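Local coordinates for protein exotoxin 6 (Staphylococcus aureus subsp. aureus Mu50, PDB 4ZYS) that is a staphylococcal superantigen-like exotoxin, probably secreted to interfere with host immune defence and, as a putative sugar-binding protein, perhaps recognising host glycans, at residues G151-D163 with I184-K197. Residues are numbered along the deposited sequence; the frame is centred on the assembly and turned at random.
Sequences GLKQGQITITMKD and IDGRQIQKILVEMK
Ile184, from the short strand 183-185, packs against Ile159 and selenomethionine Met161 of strand 155-161, which pairs antiparallel with strand 189-196 in the C-terminal beta-grasp domain, an instructive case of a classic beta bulge near one end of a strand pair. Ile184 CD1 touches Ile159 CG2 at 3.8 Å. Bends at chi2 and chi3 (-53° and -75°) fold Met161 back, bringing its CE to 3.6 Å from Gln188 CB, the two side chains crossing at about a right angle. Gln188 O accepts a hydrogen bond from Lys162 N, and Ile189 CG1 packs on the selenium. Lys162 NZ donates to Gln190 OE1 from above the amide's carbonyl plane. At the bulge, Gln190 and Lys191 both face Thr160, whose O accepts Gln190 N at 2.8 Å and, by a longer bond, Lys191 N at 3.3 Å. Beyond the bulge the register is regular: Ile192 and Val194 join Ile157 and Ile159 on the buried face, where helix 130-145 lies against Ile157 and Ile192 through Leu137, whereas Leu193 and Glu195 share the other face with Thr158 and Gln156. Met196 CE touches Leu152 CD2 at 4.0 Å, the side chains crossing nearly perpendicularly, and at the C-terminus Lys197 N donates to Gln154 O at 2.9 Å.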
ATOM      1  N   GLY A 151     -17.628  -6.313 -14.515  1.00 33.75           N
ATOM      2  CA  GLY A 151     -17.320  -7.635 -13.978  1.00 33.94           C
ATOM      3  C   GLY A 151     -15.850  -8.030 -13.980  1.00 37.45           C
ATOM      4  O   GLY A 151     -15.539  -9.218 -13.826  1.00 36.19           O
ATOM      5  N   LEU A 152     -14.926  -7.046 -14.150  1.00 34.65           N
ATOM      6  CA  LEU A 152     -13.475  -7.320 -14.110  1.00 34.35           C
ATOM      7  C   LEU A 152     -13.016  -7.200 -12.675  1.00 31.98           C
ATOM      8  O   LEU A 152     -12.696  -6.115 -12.214  1.00 30.86           O
ATOM      9  CB  LEU A 152     -12.702  -6.383 -15.036  1.00 35.24           C
ATOM     10  CG  LEU A 152     -12.741  -6.763 -16.494  1.00 43.05           C
ATOM     11  CD1 LEU A 152     -12.622  -5.524 -17.373  1.00 44.41           C
ATOM     12  CD2 LEU A 152     -11.658  -7.798 -16.821  1.00 47.26           C
ATOM     13  N   LYS A 153     -13.037  -8.303 -11.961  1.00 26.88           N
ATOM     14  CA  LYS A 153     -12.829  -8.337 -10.514  1.00 26.68           C
ATOM     15  C   LYS A 153     -11.763  -9.365 -10.083  1.00 32.39           C
ATOM     16  O   LYS A 153     -11.478  -9.467  -8.899  1.00 33.99           O
ATOM     17  CB  LYS A 153     -14.213  -8.699  -9.893  1.00 28.79           C
ATOM     18  CG  LYS A 153     -14.318  -8.820  -8.369  1.00 46.30           C
ATOM     19  CD  LYS A 153     -15.355  -9.888  -7.932  1.00 57.80           C
ATOM     20  CE  LYS A 153     -16.799  -9.484  -8.200  1.00 66.45           C
ATOM     21  NZ  LYS A 153     -17.774 -10.284  -7.416  1.00 69.91           N
ATOM     22  N   GLN A 154     -11.188 -10.127 -11.008  1.00 28.27           N
ATOM     23  CA  GLN A 154     -10.236 -11.180 -10.647  1.00 26.96           C
ATOM     24  C   GLN A 154      -8.834 -10.957 -11.204  1.00 27.23           C
ATOM     25  O   GLN A 154      -8.640 -10.241 -12.183  1.00 26.45           O
ATOM     26  CB  GLN A 154     -10.764 -12.530 -11.157  1.00 29.21           C
ATOM     27  CG  GLN A 154     -11.835 -13.155 -10.286  1.00 32.27           C
ATOM     28  CD  GLN A 154     -12.570 -14.205 -11.072  1.00 57.93           C
ATOM     29  OE1 GLN A 154     -13.338 -13.901 -11.995  1.00 63.18           O
ATOM     30  NE2 GLN A 154     -12.348 -15.469 -10.740  1.00 43.58           N
ATOM     31  N   GLY A 155      -7.864 -11.619 -10.588  1.00 23.61           N
ATOM     32  CA  GLY A 155      -6.471 -11.560 -11.005  1.00 21.79           C
ATOM     33  C   GLY A 155      -5.487 -11.465  -9.865  1.00 26.01           C
ATOM     34  O   GLY A 155      -5.835 -11.640  -8.693  1.00 23.77           O
ATOM     35  N   GLN A 156      -4.254 -11.124 -10.215  1.00 25.25           N
ATOM     36  CA  GLN A 156      -3.137 -11.100  -9.287  1.00 24.78           C
ATOM     37  C   GLN A 156      -2.126 -10.022  -9.601  1.00 26.53           C
ATOM     38  O   GLN A 156      -1.862  -9.716 -10.776  1.00 25.28           O
ATOM     39  CB  GLN A 156      -2.419 -12.460  -9.421  1.00 27.48           C
ATOM     40  CG  GLN A 156      -1.728 -12.965  -8.177  1.00 46.98           C
ATOM     41  CD  GLN A 156      -1.072 -14.299  -8.425  1.00 60.92           C
ATOM     42  OE1 GLN A 156       0.141 -14.390  -8.655  1.00 52.54           O
ATOM     43  NE2 GLN A 156      -1.851 -15.370  -8.352  1.00 56.11           N
ATOM     44  N   ILE A 157      -1.490  -9.515  -8.539  1.00 21.03           N
ATOM     45  CA  ILE A 157      -0.320  -8.652  -8.607  1.00 18.85           C
ATOM     46  C   ILE A 157       0.877  -9.530  -8.206  1.00 21.77           C
ATOM     47  O   ILE A 157       0.795 -10.182  -7.175  1.00 22.35           O
ATOM     48  CB  ILE A 157      -0.407  -7.363  -7.745  1.00 20.13           C
ATOM     49  CG1 ILE A 157      -1.478  -6.411  -8.257  1.00 19.19           C
ATOM     50  CG2 ILE A 157       0.965  -6.657  -7.672  1.00 19.70           C
ATOM     51  CD1 ILE A 157      -1.991  -5.444  -7.168  1.00 22.16           C
ATOM     52  N   THR A 158       1.975  -9.541  -8.992  1.00 17.28           N
ATOM     53  CA  THR A 158       3.176 -10.304  -8.648  1.00 17.70           C
ATOM     54  C   THR A 158       4.354  -9.317  -8.611  1.00 22.71           C
ATOM     55  O   THR A 158       4.655  -8.680  -9.612  1.00 22.94           O
ATOM     56  CB  THR A 158       3.372 -11.510  -9.579  1.00 22.96           C
ATOM     57  OG1 THR A 158       2.146 -12.231  -9.653  1.00 22.75           O
ATOM     58  CG2 THR A 158       4.464 -12.451  -9.104  1.00 19.85           C
ATOM     59  N   ILE A 159       4.949  -9.133  -7.418  1.00 19.72           N
ATOM     60  CA  ILE A 159       6.098  -8.261  -7.210  1.00 19.58           C
ATOM     61  C   ILE A 159       7.320  -9.178  -7.061  1.00 23.68           C
ATOM     62  O   ILE A 159       7.393  -9.965  -6.119  1.00 23.68           O
ATOM     63  CB  ILE A 159       5.888  -7.257  -6.031  1.00 21.73           C
ATOM     64  CG1 ILE A 159       4.621  -6.385  -6.299  1.00 21.83           C
ATOM     65  CG2 ILE A 159       7.133  -6.367  -5.832  1.00 19.54           C
ATOM     66  CD1 ILE A 159       4.009  -5.670  -5.092  1.00 27.73           C
ATOM     67  N   THR A 160       8.242  -9.125  -8.036  1.00 18.50           N
ATOM     68  CA  THR A 160       9.431  -9.968  -8.013  1.00 18.31           C
ATOM     69  C   THR A 160      10.649  -9.129  -7.592  1.00 22.59           C
ATOM     70  O   THR A 160      10.891  -8.052  -8.145  1.00 22.51           O
ATOM     71  CB  THR A 160       9.621 -10.660  -9.369  1.00 23.75           C
ATOM     72  OG1 THR A 160       8.412 -11.348  -9.698  1.00 25.44           O
ATOM     73  CG2 THR A 160      10.789 -11.647  -9.365  1.00 19.42           C
HETATM   74  N   MSE A 161      11.422  -9.649  -6.620  1.00 17.67           N
HETATM   75  CA  MSE A 161      12.626  -9.006  -6.092  1.00 15.52           C
HETATM   76  C   MSE A 161      13.854  -9.455  -6.873  1.00 21.66           C
HETATM   77  O   MSE A 161      13.752 -10.422  -7.625  1.00 20.48           O
HETATM   78  CB  MSE A 161      12.785  -9.356  -4.610  1.00 16.54           C
HETATM   79  CG  MSE A 161      11.485  -9.155  -3.797  1.00 20.15           C
HETATM   80 SE   MSE A 161      10.731  -7.404  -4.009  0.75 22.45          SE
HETATM   81  CE  MSE A 161      11.986  -6.501  -2.926  1.00 20.71           C
ATOM     82  N   LYS A 162      15.014  -8.761  -6.690  1.00 20.84           N
ATOM     83  CA  LYS A 162      16.282  -9.111  -7.362  1.00 23.20           C
ATOM     84  C   LYS A 162      16.733 -10.499  -6.982  1.00 29.04           C
ATOM     85  O   LYS A 162      17.290 -11.192  -7.822  1.00 30.14           O
ATOM     86  CB  LYS A 162      17.423  -8.107  -7.062  1.00 26.83           C
ATOM     87  CG  LYS A 162      17.030  -6.650  -7.284  1.00 49.68           C
ATOM     88  CD  LYS A 162      18.116  -5.796  -7.945  1.00 59.38           C
ATOM     89  CE  LYS A 162      17.640  -4.375  -8.211  1.00 53.24           C
ATOM     90  NZ  LYS A 162      16.389  -4.305  -9.026  1.00 42.62           N
ATOM     91  N   ASP A 163      16.463 -10.915  -5.724  1.00 27.63           N
ATOM     92  CA  ASP A 163      16.852 -12.229  -5.206  1.00 28.45           C
ATOM     93  C   ASP A 163      15.870 -13.349  -5.593  1.00 31.38           C
ATOM     94  O   ASP A 163      16.088 -14.483  -5.197  1.00 32.19           O
ATOM     95  CB  ASP A 163      17.041 -12.179  -3.672  1.00 30.81           C
ATOM     96  CG  ASP A 163      15.830 -11.833  -2.824  1.00 42.63           C
ATOM     97  OD1 ASP A 163      14.696 -11.842  -3.362  1.00 43.31           O
ATOM     98  OD2 ASP A 163      16.007 -11.603  -1.610  1.00 49.97           O
ATOM     99  N   ILE A 184       8.868  -3.732   1.906  1.00 19.57           N
ATOM    100  CA  ILE A 184       9.936  -4.406   1.168  1.00 19.31           C
ATOM    101  C   ILE A 184      10.976  -3.363   0.749  1.00 23.26           C
ATOM    102  O   ILE A 184      10.688  -2.165   0.771  1.00 22.32           O
ATOM    103  CB  ILE A 184       9.361  -5.225  -0.030  1.00 21.30           C
ATOM    104  CG1 ILE A 184       8.620  -4.340  -1.048  1.00 19.19           C
ATOM    105  CG2 ILE A 184       8.470  -6.373   0.479  1.00 22.46           C
ATOM    106  CD1 ILE A 184       8.058  -5.068  -2.355  1.00 10.53           C
ATOM    107  N   ASP A 185      12.177  -3.812   0.383  1.00 21.34           N
ATOM    108  CA  ASP A 185      13.249  -2.918  -0.064  1.00 20.98           C
ATOM    109  C   ASP A 185      12.947  -2.478  -1.485  1.00 23.21           C
ATOM    110  O   ASP A 185      12.985  -3.290  -2.407  1.00 23.26           O
ATOM    111  CB  ASP A 185      14.639  -3.611   0.043  1.00 23.41           C
ATOM    112  CG  ASP A 185      15.857  -2.723  -0.178  1.00 28.32           C
ATOM    113  OD1 ASP A 185      15.692  -1.608  -0.724  1.00 24.92           O
ATOM    114  OD2 ASP A 185      16.988  -3.144   0.207  1.00 37.75           O
ATOM    115  N   GLY A 186      12.614  -1.202  -1.638  1.00 20.41           N
ATOM    116  CA  GLY A 186      12.273  -0.590  -2.922  1.00 19.88           C
ATOM    117  C   GLY A 186      13.396  -0.655  -3.938  1.00 23.59           C
ATOM    118  O   GLY A 186      13.149  -0.698  -5.147  1.00 20.83           O
ATOM    119  N   ARG A 187      14.649  -0.677  -3.434  1.00 21.24           N
ATOM    120  CA  ARG A 187      15.853  -0.782  -4.252  1.00 21.96           C
ATOM    121  C   ARG A 187      16.023  -2.186  -4.837  1.00 27.16           C
ATOM    122  O   ARG A 187      16.837  -2.365  -5.743  1.00 26.97           O
ATOM    123  CB  ARG A 187      17.092  -0.422  -3.426  1.00 22.95           C
ATOM    124  CG  ARG A 187      17.050   0.962  -2.771  1.00 28.89           C
ATOM    125  CD  ARG A 187      18.145   1.070  -1.738  1.00 28.07           C
ATOM    126  NE  ARG A 187      17.850   0.203  -0.603  1.00 29.71           N
ATOM    127  CZ  ARG A 187      18.568   0.147   0.510  1.00 48.32           C
ATOM    128  NH1 ARG A 187      19.667   0.883   0.639  1.00 42.23           N
ATOM    129  NH2 ARG A 187      18.193  -0.645   1.508  1.00 23.08           N
ATOM    130  N   GLN A 188      15.242  -3.168  -4.325  1.00 24.18           N
ATOM    131  CA  GLN A 188      15.310  -4.580  -4.696  1.00 23.77           C
ATOM    132  C   GLN A 188      14.103  -5.046  -5.554  1.00 25.82           C
ATOM    133  O   GLN A 188      14.076  -6.208  -5.965  1.00 24.77           O
ATOM    134  CB  GLN A 188      15.429  -5.452  -3.436  1.00 24.35           C
ATOM    135  CG  GLN A 188      16.738  -5.274  -2.660  1.00 35.05           C
ATOM    136  CD  GLN A 188      17.948  -5.722  -3.432  1.00 49.53           C
ATOM    137  OE1 GLN A 188      18.008  -6.839  -3.941  1.00 43.17           O
ATOM    138  NE2 GLN A 188      18.940  -4.850  -3.541  1.00 38.18           N
ATOM    139  N   ILE A 189      13.134  -4.164  -5.840  1.00 21.05           N
ATOM    140  CA  ILE A 189      11.987  -4.532  -6.697  1.00 20.95           C
ATOM    141  C   ILE A 189      12.475  -4.573  -8.166  1.00 24.56           C
ATOM    142  O   ILE A 189      12.945  -3.549  -8.667  1.00 22.50           O
ATOM    143  CB  ILE A 189      10.776  -3.573  -6.503  1.00 23.43           C
ATOM    144  CG1 ILE A 189      10.265  -3.604  -5.044  1.00 22.44           C
ATOM    145  CG2 ILE A 189       9.654  -3.888  -7.518  1.00 24.62           C
ATOM    146  CD1 ILE A 189       9.457  -2.390  -4.623  1.00 22.61           C
ATOM    147  N   GLN A 190      12.391  -5.755  -8.834  1.00 20.73           N
ATOM    148  CA  GLN A 190      12.854  -5.931 -10.216  1.00 20.94           C
ATOM    149  C   GLN A 190      11.739  -5.842 -11.272  1.00 24.98           C
ATOM    150  O   GLN A 190      11.903  -5.154 -12.291  1.00 24.24           O
ATOM    151  CB  GLN A 190      13.562  -7.291 -10.383  1.00 22.96           C
ATOM    152  CG  GLN A 190      15.052  -7.239 -10.177  1.00 42.60           C
ATOM    153  CD  GLN A 190      15.835  -6.654 -11.320  1.00 58.73           C
ATOM    154  OE1 GLN A 190      15.854  -5.435 -11.524  1.00 53.59           O
ATOM    155  NE2 GLN A 190      16.599  -7.503 -12.002  1.00 51.74           N
ATOM    156  N   LYS A 191      10.652  -6.608 -11.062  1.00 19.71           N
ATOM    157  CA  LYS A 191       9.529  -6.738 -11.978  1.00 18.62           C
ATOM    158  C   LYS A 191       8.224  -6.698 -11.228  1.00 20.82           C
ATOM    159  O   LYS A 191       8.144  -7.193 -10.106  1.00 19.49           O
ATOM    160  CB  LYS A 191       9.594  -8.088 -12.722  1.00 21.25           C
ATOM    161  CG  LYS A 191      10.613  -8.223 -13.826  1.00 37.60           C
ATOM    162  CD  LYS A 191      10.378  -9.565 -14.515  1.00 46.91           C
ATOM    163  CE  LYS A 191      10.793  -9.590 -15.966  1.00 55.22           C
ATOM    164  NZ  LYS A 191      10.443 -10.882 -16.623  1.00 60.49           N
ATOM    165  N   ILE A 192       7.189  -6.156 -11.872  1.00 17.26           N
ATOM    166  CA  ILE A 192       5.830  -6.116 -11.366  1.00 16.80           C
ATOM    167  C   ILE A 192       4.913  -6.555 -12.511  1.00 22.47           C
ATOM    168  O   ILE A 192       5.053  -6.106 -13.655  1.00 21.40           O
ATOM    169  CB  ILE A 192       5.397  -4.752 -10.754  1.00 19.35           C
ATOM    170  CG1 ILE A 192       6.345  -4.302  -9.613  1.00 20.11           C
ATOM    171  CG2 ILE A 192       3.914  -4.795 -10.259  1.00 16.70           C
ATOM    172  CD1 ILE A 192       6.166  -2.770  -9.209  1.00 25.36           C
ATOM    173  N   LEU A 193       3.992  -7.455 -12.191  1.00 20.23           N
ATOM    174  CA  LEU A 193       3.001  -7.918 -13.125  1.00 20.22           C
ATOM    175  C   LEU A 193       1.648  -7.736 -12.503  1.00 23.86           C
ATOM    176  O   LEU A 193       1.446  -8.160 -11.371  1.00 22.54           O
ATOM    177  CB  LEU A 193       3.247  -9.408 -13.528  1.00 20.81           C
ATOM    178  CG  LEU A 193       2.203 -10.041 -14.487  1.00 24.17           C
ATOM    179  CD1 LEU A 193       2.239  -9.376 -15.860  1.00 23.91           C
ATOM    180  CD2 LEU A 193       2.411 -11.536 -14.616  1.00 23.60           C
ATOM    181  N   VAL A 194       0.720  -7.084 -13.224  1.00 22.80           N
ATOM    182  CA  VAL A 194      -0.677  -6.952 -12.801  1.00 22.62           C
ATOM    183  C   VAL A 194      -1.489  -7.738 -13.816  1.00 26.03           C
ATOM    184  O   VAL A 194      -1.559  -7.325 -14.961  1.00 27.08           O
ATOM    185  CB  VAL A 194      -1.176  -5.485 -12.653  1.00 27.18           C
ATOM    186  CG1 VAL A 194      -2.595  -5.457 -12.102  1.00 26.65           C
ATOM    187  CG2 VAL A 194      -0.248  -4.651 -11.775  1.00 26.99           C
ATOM    188  N   GLU A 195      -2.023  -8.897 -13.437  1.00 22.62           N
ATOM    189  CA  GLU A 195      -2.855  -9.736 -14.309  1.00 22.99           C
ATOM    190  C   GLU A 195      -4.312  -9.541 -13.970  1.00 27.47           C
ATOM    191  O   GLU A 195      -4.678  -9.713 -12.803  1.00 27.80           O
ATOM    192  CB  GLU A 195      -2.528 -11.243 -14.145  1.00 25.09           C
ATOM    193  CG  GLU A 195      -1.269 -11.730 -14.821  1.00 38.01           C
ATOM    194  CD  GLU A 195      -0.864 -13.141 -14.435  1.00 56.41           C
ATOM    195  OE1 GLU A 195      -0.503 -13.378 -13.254  1.00 31.99           O
ATOM    196  OE2 GLU A 195      -0.884 -14.012 -15.334  1.00 46.85           O
HETATM  197  N   MSE A 196      -5.159  -9.239 -14.977  1.00 23.19           N
HETATM  198  CA  MSE A 196      -6.605  -9.132 -14.773  1.00 22.67           C
HETATM  199  C   MSE A 196      -7.300 -10.170 -15.596  1.00 33.38           C
HETATM  200  O   MSE A 196      -6.839 -10.466 -16.691  1.00 34.51           O
HETATM  201  CB  MSE A 196      -7.153  -7.761 -15.153  1.00 22.83           C
HETATM  202  CG  MSE A 196      -6.571  -6.623 -14.376  1.00 25.82           C
HETATM  203 SE   MSE A 196      -6.844  -4.970 -15.379  0.75 28.60          SE
HETATM  204  CE  MSE A 196      -8.714  -5.176 -15.897  1.00 25.73           C
ATOM    205  N   LYS A 197      -8.409 -10.735 -15.079  1.00 34.13           N
ATOM    206  CA  LYS A 197      -9.218 -11.764 -15.755  1.00 40.10           C
ATOM    207  C   LYS A 197     -10.732 -11.495 -15.517  1.00 50.73           C
ATOM    208  O   LYS A 197     -11.067 -10.487 -14.852  1.00 53.50           O
ATOM    209  CB  LYS A 197      -8.841 -13.189 -15.265  1.00 43.51           C
ATOM    210  CG  LYS A 197      -7.357 -13.546 -15.289  1.00 64.53           C
ATOM    211  CD  LYS A 197      -7.090 -14.913 -14.648  1.00 74.21           C
ATOM    212  CE  LYS A 197      -5.629 -15.298 -14.707  1.00 76.25           C
ATOM    213  NZ  LYS A 197      -5.418 -16.722 -14.339  1.00 79.69           N
ATOM    214  OXT LYS A 197     -11.578 -12.317 -15.946  1.00 62.81           O
TER
HETATM  215  O   HOH W   1     -14.222 -10.751 -16.007  1.00 39.05           O
HETATM  216  O   HOH W   2     -13.343 -11.097 -13.009  1.00 33.53           O
HETATM  217  O   HOH W   3       0.487 -11.364 -11.601  1.00 20.11           O
HETATM  218  O   HOH W   4      16.183  -8.864  -3.704  1.00 37.96           O